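Local atomic coordinates of PTS system glucose-specific EIIA component (PDB entry 2GPR), a protein that takes up a phosphoryl group from phospho-HPr on a histidine and hands it to the EIIB domain, serving glucose uptake and phosphorylation by the phosphotransferase system. Residues A[84-88]-A[89-93]; A[99-102]-A[103-107]; A[113-116]-A[117-121]. All coordinates share one frame; numbering follows the deposited sequence.

In the fold
The three contacts lie in series along the chain, none enclosing or crossing another. Contact 1 closes the turn that leads from the loop after strand 74-78 into strand 91-93. Contact 2 follows, turning the chain from strand 100-101, at the border of the seven-stranded sheet, into strand 106-110, the middle strand of a three-stranded sheet that also holds strand 91-93; Ser93 packs against Leu107 there. Contact 3 closes the short helix 112-118 that follows. Leu86 and Asn89 touch Val115 and Lys118, so contacts 1 and 3 pack against each other, with centres about 11 Å apart, whereas contacts 2 and 3 do not touch.

Contact 1 of 3, residues A[84-88]-A[89-93]; sequences VSLDG and NGFES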
loop_
_atom_site.group_PDB
_atom_site.type_symbol
_atom_site.label_atom_id
_atom_site.label_comp_id
_atom_site.label_asym_id
_atom_site.label_seq_id
_atom_site.Cartn_x
_atom_site.Cartn_y
_atom_site.Cartn_z
ATOM N N VAL A 84 -10.750 -9.542 -1.841
ATOM C CA VAL A 84 -11.731 -9.754 -0.768
ATOM C C VAL A 84 -12.499 -11.067 -1.021
ATOM O O VAL A 84 -12.885 -11.795 -0.128
ATOM C CB VAL A 84 -12.701 -8.586 -0.612
ATOM C CG1 VAL A 84 -13.738 -8.638 -1.717
ATOM C CG2 VAL A 84 -13.419 -8.676 0.737
ATOM N N SER A 85 -12.684 -11.352 -2.284
ATOM C CA SER A 85 -13.332 -12.528 -2.782
ATOM C C SER A 85 -12.702 -13.823 -2.308
ATOM O O SER A 85 -13.357 -14.853 -2.309
ATOM C CB SER A 85 -13.079 -12.554 -4.240
ATOM O OG SER A 85 -11.679 -12.751 -4.423
ATOM N N LEU A 86 -11.407 -13.794 -2.034
ATOM C CA LEU A 86 -10.647 -14.992 -1.672
ATOM C C LEU A 86 -10.883 -15.459 -0.261
ATOM O O LEU A 86 -10.414 -16.523 0.157
ATOM C CB LEU A 86 -9.125 -14.850 -1.971
ATOM C CG LEU A 86 -8.878 -14.441 -3.370
ATOM C CD1 LEU A 86 -7.604 -15.090 -3.815
ATOM C CD2 LEU A 86 -10.000 -14.981 -4.201
ATOM N N ASP A 87 -11.597 -14.622 0.477
ATOM C CA ASP A 87 -11.886 -14.865 1.883
ATOM C C ASP A 87 -10.576 -15.146 2.715
ATOM O O ASP A 87 -10.498 -15.935 3.651
ATOM C CB ASP A 87 -12.806 -16.083 2.039
ATOM C CG ASP A 87 -14.236 -15.557 2.149
ATOM O OD1 ASP A 87 -14.520 -14.669 3.050
ATOM O OD2 ASP A 87 -15.137 -15.943 1.321
ATOM N N GLY A 88 -9.500 -14.469 2.342
ATOM C CA GLY A 88 -8.244 -14.622 3.059
ATOM C C GLY A 88 -7.367 -15.820 2.667
ATOM O O GLY A 88 -6.526 -16.254 3.459
ATOM N N ASN A 89 -7.518 -16.317 1.462
ATOM C CA ASN A 89 -6.751 -17.483 1.072
ATOM C C ASN A 89 -5.512 -17.184 0.243
ATOM O O ASN A 89 -5.583 -16.713 -0.889
ATOM C CB ASN A 89 -7.640 -18.564 0.458
ATOM C CG ASN A 89 -6.890 -19.772 -0.030
ATOM O OD1 ASN A 89 -5.795 -20.138 0.487
ATOM N ND2 ASN A 89 -7.409 -20.328 -1.130
ATOM N N GLY A 90 -4.368 -17.506 0.823
ATOM C CA GLY A 90 -3.083 -17.267 0.202
ATOM C C GLY A 90 -2.335 -16.203 0.970
ATOM O O GLY A 90 -1.119 -16.042 0.828
ATOM N N PHE A 91 -3.109 -15.492 1.786
ATOM C CA PHE A 91 -2.625 -14.442 2.651
ATOM C C PHE A 91 -2.272 -15.033 4.009
ATOM O O PHE A 91 -3.017 -15.830 4.535
ATOM C CB PHE A 91 -3.732 -13.358 2.838
ATOM C CG PHE A 91 -4.174 -12.758 1.537
ATOM C CD1 PHE A 91 -4.961 -13.495 0.649
ATOM C CD2 PHE A 91 -3.835 -11.439 1.209
ATOM C CE1 PHE A 91 -5.382 -12.936 -0.558
ATOM C CE2 PHE A 91 -4.214 -10.868 -0.010
ATOM C CZ PHE A 91 -4.981 -11.636 -0.892
ATOM N N GLU A 92 -1.136 -14.661 4.554
ATOM C CA GLU A 92 -0.687 -15.072 5.875
ATOM C C GLU A 92 -0.337 -13.802 6.541
ATOM O O GLU A 92 0.681 -13.229 6.216
ATOM C CB GLU A 92 0.588 -15.931 5.805
ATOM C CG GLU A 92 0.374 -17.412 6.191
ATOM C CD GLU A 92 -0.378 -17.600 7.498
ATOM O OE1 GLU A 92 -0.136 -16.944 8.513
ATOM O OE2 GLU A 92 -1.338 -18.530 7.427
ATOM N N SER A 93 -1.232 -13.258 7.328
ATOM C CA SER A 93 -0.940 -11.955 7.899
ATOM C C SER A 93 -0.094 -12.075 9.143
ATOM O O SER A 93 0.019 -13.190 9.729
ATOM C CB SER A 93 -2.189 -11.122 8.179
ATOM O OG SER A 93 -2.490 -11.122 9.561
#
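The ring of Phe91 is approached obliquely by Gly88 and Leu86, residues of the type I' beta turn Leu86 to Asn89 through which the 3-10 segment 84-86 passes into strand 91-93. Phe91 CD1 is 3.9 Å from Gly88 C, and CE1 is 4.4 Å from Leu86 CB, so CD1 and CE1 are the ring atoms directed to the turn, at an oblique angle. The first torsion explains this reach: CG lies anti to the carbonyl carbon (chi1 -58°), which swings the ring back along the chain. Val108 and Val110 of strand 106-110 also touch this buried ring, as does His63, a residue important for phospho-donor activity by similarity; the Phe91 and His63 side chains come within about 4 Å. Phe91 thus ties the turn to the neighbourhood of the probable phosphoryl-transfer site.

The turn type follows from the backbone angles, with Asp87 and Gly88 both in the left-handed region (Gly88 phi 83°). Its closing bond, Asn89 N to Leu86 O, is weak: 3.2 Å long and bent to 131° at the hydrogen. The CD1 branch of Leu86 packs beside the same turn, 3.9 Å from Asn89 O, while the same side chain meets helix 112-118 through Val115 and Lys118. Beyond the turn, a backbone bond between Gly90 and Asp111 fastens the chain to the residue just after strand 106-110. The carbonyl oxygens Gly88 O and Phe91 O come within 3.7 Å of each other, and each accepts a hydrogen bond from Lys62 NZ.

Contact 2 of 3, residues A[99-102]-A[103-107]; sequences QEVN and AGDKL
Asp105 is bonded twice to Asn102, once through its side chain and once through its backbone. Its carboxylate oxygen OD2 accepts the amide of Asn102 N at 2.6 Å, with 154° at the hydrogen, and the donor comes in well above the carboxylate plane, 50° out of it. In return Asp105 N donates to Asn102 O at 2.7 Å, the bond that closes a type II beta turn over Ala103 and Gly104. With CG anti to the carbonyl carbon (chi1 -73°), the Asp105 carboxylate folds back over the turn to the Asn102 amide. This brings OD2 within 3.1 Å of Asn102 O, a pair of acceptors whose proximity probably costs something that the two neighbouring N-H groups help to offset.

Gly104 takes the third place of the turn with a positive phi, and the Ala103 amide is bonded to Ser52 OG outside it. Further in, the CG1 branch of Val101 meets CD2 of Leu107 at 4.1 Å, the two side chains crossing at about a right angle. Both are buried and share Val95 as a neighbour; Val101 also packs on Ile67, and Leu107 on Phe65, in strand 64-68. The tight turn therefore passes the chain from strand 100-101 of one sheet to strand 106-110 of another, as suits the antiparallel beta sandwich of the glucose-type EIIA family.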
loop_
_atom_site.group_PDB
_atom_site.type_symbol
_atom_site.label_atom_id
_atom_site.label_comp_id
_atom_site.label_asym_id
_atom_site.label_seq_id
_atom_site.Cartn_x
_atom_site.Cartn_y
_atom_site.Cartn_z
ATOM N N GLN A 99 -3.309 -2.433 15.592
ATOM C CA GLN A 99 -1.861 -2.610 15.892
ATOM C C GLN A 99 -1.025 -1.412 15.388
ATOM O O GLN A 99 -1.250 -0.876 14.307
ATOM C CB GLN A 99 -1.344 -3.889 15.158
ATOM C CG GLN A 99 0.187 -4.138 15.234
ATOM C CD GLN A 99 0.632 -5.487 14.610
ATOM O OE1 GLN A 99 1.743 -5.616 13.979
ATOM N NE2 GLN A 99 -0.180 -6.535 14.837
ATOM N N GLU A 100 -0.031 -1.011 16.124
ATOM C CA GLU A 100 0.783 0.012 15.625
ATOM C C GLU A 100 1.957 -0.681 14.871
ATOM O O GLU A 100 2.406 -1.787 15.243
ATOM C CB GLU A 100 1.378 0.866 16.734
ATOM C CG GLU A 100 0.878 2.312 16.737
ATOM C CD GLU A 100 1.855 3.279 17.410
ATOM O OE1 GLU A 100 2.887 3.704 16.765
ATOM O OE2 GLU A 100 1.644 3.666 18.622
ATOM N N VAL A 101 2.335 -0.139 13.701
ATOM C CA VAL A 101 3.390 -0.736 12.920
ATOM C C VAL A 101 4.450 0.279 12.608
ATOM O O VAL A 101 4.194 1.469 12.632
ATOM C CB VAL A 101 2.904 -1.340 11.623
ATOM C CG1 VAL A 101 2.276 -2.710 11.853
ATOM C CG2 VAL A 101 1.919 -0.389 10.935
ATOM N N ASN A 102 5.634 -0.235 12.254
ATOM C CA ASN A 102 6.767 0.600 11.825
ATOM C C ASN A 102 7.007 0.383 10.346
ATOM O O ASN A 102 6.903 -0.765 9.852
ATOM C CB ASN A 102 8.080 0.392 12.615
ATOM C CG ASN A 102 8.076 1.011 14.008
ATOM O OD1 ASN A 102 8.632 0.446 14.964
ATOM N ND2 ASN A 102 7.467 2.190 14.135
ATOM N N ALA A 103 7.263 1.479 9.635
ATOM C CA ALA A 103 7.462 1.376 8.215
ATOM C C ALA A 103 8.542 0.390 7.920
ATOM O O ALA A 103 9.582 0.391 8.551
ATOM C CB ALA A 103 7.757 2.725 7.625
ATOM N N GLY A 104 8.272 -0.479 6.984
ATOM C CA GLY A 104 9.175 -1.573 6.690
ATOM C C GLY A 104 8.821 -2.864 7.483
ATOM O O GLY A 104 9.419 -3.907 7.285
ATOM N N ASP A 105 7.854 -2.803 8.421
ATOM C CA ASP A 105 7.445 -4.040 9.127
ATOM C C ASP A 105 6.672 -4.898 8.157
ATOM O O ASP A 105 6.104 -4.391 7.205
ATOM C CB ASP A 105 6.540 -3.840 10.330
ATOM C CG ASP A 105 7.238 -3.269 11.491
ATOM O OD1 ASP A 105 8.526 -3.422 11.425
ATOM O OD2 ASP A 105 6.661 -2.663 12.351
ATOM N N LYS A 106 6.685 -6.204 8.367
ATOM C CA LYS A 106 6.007 -7.057 7.465
ATOM C C LYS A 106 4.540 -7.048 7.768
ATOM O O LYS A 106 4.163 -7.146 8.938
ATOM C CB LYS A 106 6.573 -8.446 7.539
ATOM C CG LYS A 106 6.190 -9.261 6.329
ATOM C CD LYS A 106 6.947 -10.568 6.226
ATOM C CE LYS A 106 7.254 -11.185 7.568
ATOM N NZ LYS A 106 8.276 -12.252 7.478
ATOM N N LEU A 107 3.666 -6.966 6.764
ATOM C CA LEU A 107 2.262 -7.027 7.111
ATOM C C LEU A 107 1.753 -8.427 6.900
ATOM O O LEU A 107 1.182 -9.071 7.797
ATOM C CB LEU A 107 1.438 -6.007 6.348
ATOM C CG LEU A 107 1.991 -4.627 6.585
ATOM C CD1 LEU A 107 1.314 -3.623 5.676
ATOM C CD2 LEU A 107 1.850 -4.247 8.063
#

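Contact 3 of 3, residues A[113-116]-A[117-121]; sequences KSVA and KKVPS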
loop_
_atom_site.group_PDB
_atom_site.type_symbol
_atom_site.label_atom_id
_atom_site.label_comp_id
_atom_site.label_asym_id
_atom_site.label_seq_id
_atom_site.Cartn_x
_atom_site.Cartn_y
_atom_site.Cartn_z
ATOM N N LYS A 113 1.671 -16.524 -6.599
ATOM C CA LYS A 113 1.391 -17.472 -7.679
ATOM C C LYS A 113 -0.031 -17.936 -7.645
ATOM O O LYS A 113 -0.679 -18.002 -8.671
ATOM C CB LYS A 113 2.278 -18.687 -7.731
ATOM C CG LYS A 113 1.756 -19.753 -8.709
ATOM C CD LYS A 113 2.681 -20.977 -8.860
ATOM C CE LYS A 113 2.083 -22.118 -9.680
ATOM N NZ LYS A 113 2.047 -21.875 -11.141
ATOM N N SER A 114 -0.525 -18.282 -6.476
ATOM C CA SER A 114 -1.895 -18.727 -6.423
ATOM C C SER A 114 -2.856 -17.608 -6.711
ATOM O O SER A 114 -3.604 -17.647 -7.680
ATOM C CB SER A 114 -2.192 -19.400 -5.117
ATOM O OG SER A 114 -1.095 -20.246 -4.796
ATOM N N VAL A 115 -2.800 -16.597 -5.873
ATOM C CA VAL A 115 -3.664 -15.435 -5.993
ATOM C C VAL A 115 -3.772 -14.880 -7.383
ATOM O O VAL A 115 -4.844 -14.471 -7.815
ATOM C CB VAL A 115 -3.205 -14.355 -5.073
ATOM C CG1 VAL A 115 -4.251 -13.286 -5.044
ATOM C CG2 VAL A 115 -3.037 -14.946 -3.695
ATOM N N ALA A 116 -2.642 -14.853 -8.067
ATOM C CA ALA A 116 -2.536 -14.301 -9.410
ATOM C C ALA A 116 -3.538 -14.899 -10.428
ATOM O O ALA A 116 -3.921 -14.252 -11.426
ATOM C CB ALA A 116 -1.090 -14.379 -9.889
ATOM N N LYS A 117 -3.965 -16.151 -10.182
ATOM C CA LYS A 117 -4.914 -16.829 -11.076
ATOM C C LYS A 117 -6.356 -16.597 -10.673
ATOM O O LYS A 117 -7.261 -16.450 -11.515
ATOM C CB LYS A 117 -4.609 -18.305 -11.288
ATOM C CG LYS A 117 -4.120 -19.042 -10.048
ATOM C CD LYS A 117 -5.261 -19.628 -9.229
ATOM C CE LYS A 117 -5.003 -21.052 -8.718
ATOM N NZ LYS A 117 -6.211 -21.916 -8.749
ATOM N N LYS A 118 -6.550 -16.513 -9.362
ATOM C CA LYS A 118 -7.852 -16.286 -8.789
ATOM C C LYS A 118 -8.429 -14.866 -9.027
ATOM O O LYS A 118 -9.641 -14.662 -9.070
ATOM C CB LYS A 118 -7.857 -16.688 -7.330
ATOM C CG LYS A 118 -7.700 -18.190 -7.184
ATOM C CD LYS A 118 -7.562 -18.625 -5.736
ATOM C CE LYS A 118 -7.014 -20.035 -5.563
ATOM N NZ LYS A 118 -6.740 -20.350 -4.148
ATOM N N VAL A 119 -7.578 -13.867 -9.210
ATOM C CA VAL A 119 -8.068 -12.501 -9.357
ATOM C C VAL A 119 -7.668 -11.811 -10.640
ATOM O O VAL A 119 -6.777 -12.231 -11.379
ATOM C CB VAL A 119 -7.627 -11.658 -8.180
ATOM C CG1 VAL A 119 -8.262 -12.212 -6.909
ATOM C CG2 VAL A 119 -6.099 -11.690 -8.093
ATOM N N PRO A 120 -8.342 -10.705 -10.873
ATOM C CA PRO A 120 -8.099 -9.914 -12.043
ATOM C C PRO A 120 -6.699 -9.353 -12.110
ATOM O O PRO A 120 -6.133 -9.265 -13.187
ATOM C CB PRO A 120 -9.143 -8.780 -12.051
ATOM C CG PRO A 120 -10.129 -9.058 -10.932
ATOM C CD PRO A 120 -9.578 -10.249 -10.151
ATOM N N SER A 121 -6.139 -8.966 -10.970
ATOM C CA SER A 121 -4.796 -8.401 -10.993
ATOM C C SER A 121 -4.119 -8.404 -9.636
ATOM O O SER A 121 -4.783 -8.182 -8.636
ATOM C CB SER A 121 -4.835 -6.984 -11.531
ATOM O OG SER A 121 -3.528 -6.469 -11.567
#
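Val115 O accepts the amide of Val119 N at 3.1 Å, the i to i+4 bond that ends the helix. The donor lies almost straight ahead of the carbonyl, with a C=O...N angle of 170°, although the N-H itself is bent to 139°. The CG2 methyl of Val119 also sits close to this oxygen, at 3.1 Å, because its first torsion (chi1 -63°) sets that branch between the backbone N and the carbonyl carbon. The same methyl packs on CG1 of Val115 at 3.9 Å, so the residues that give and receive this bond also pack through their side chains. Alongside them, Lys118 lays its CB 3.8 Å from Val115 O; its base lies against Leu86 and the extended chain runs on toward Asn89.

Just before the Val119 bond, Lys117 N reaches Ser114 O at 2.9 Å, an i to i+3 bond, though that oxygen's position is less certain. At the opposite end of the helix, the Ser114 amide is bonded to Asp111 OD1. Val119 is the first residue to leave helical angles, followed by Pro120: this is the C-terminal end of the short surface helix 112-118, from which the chain leads on to strand 124-130.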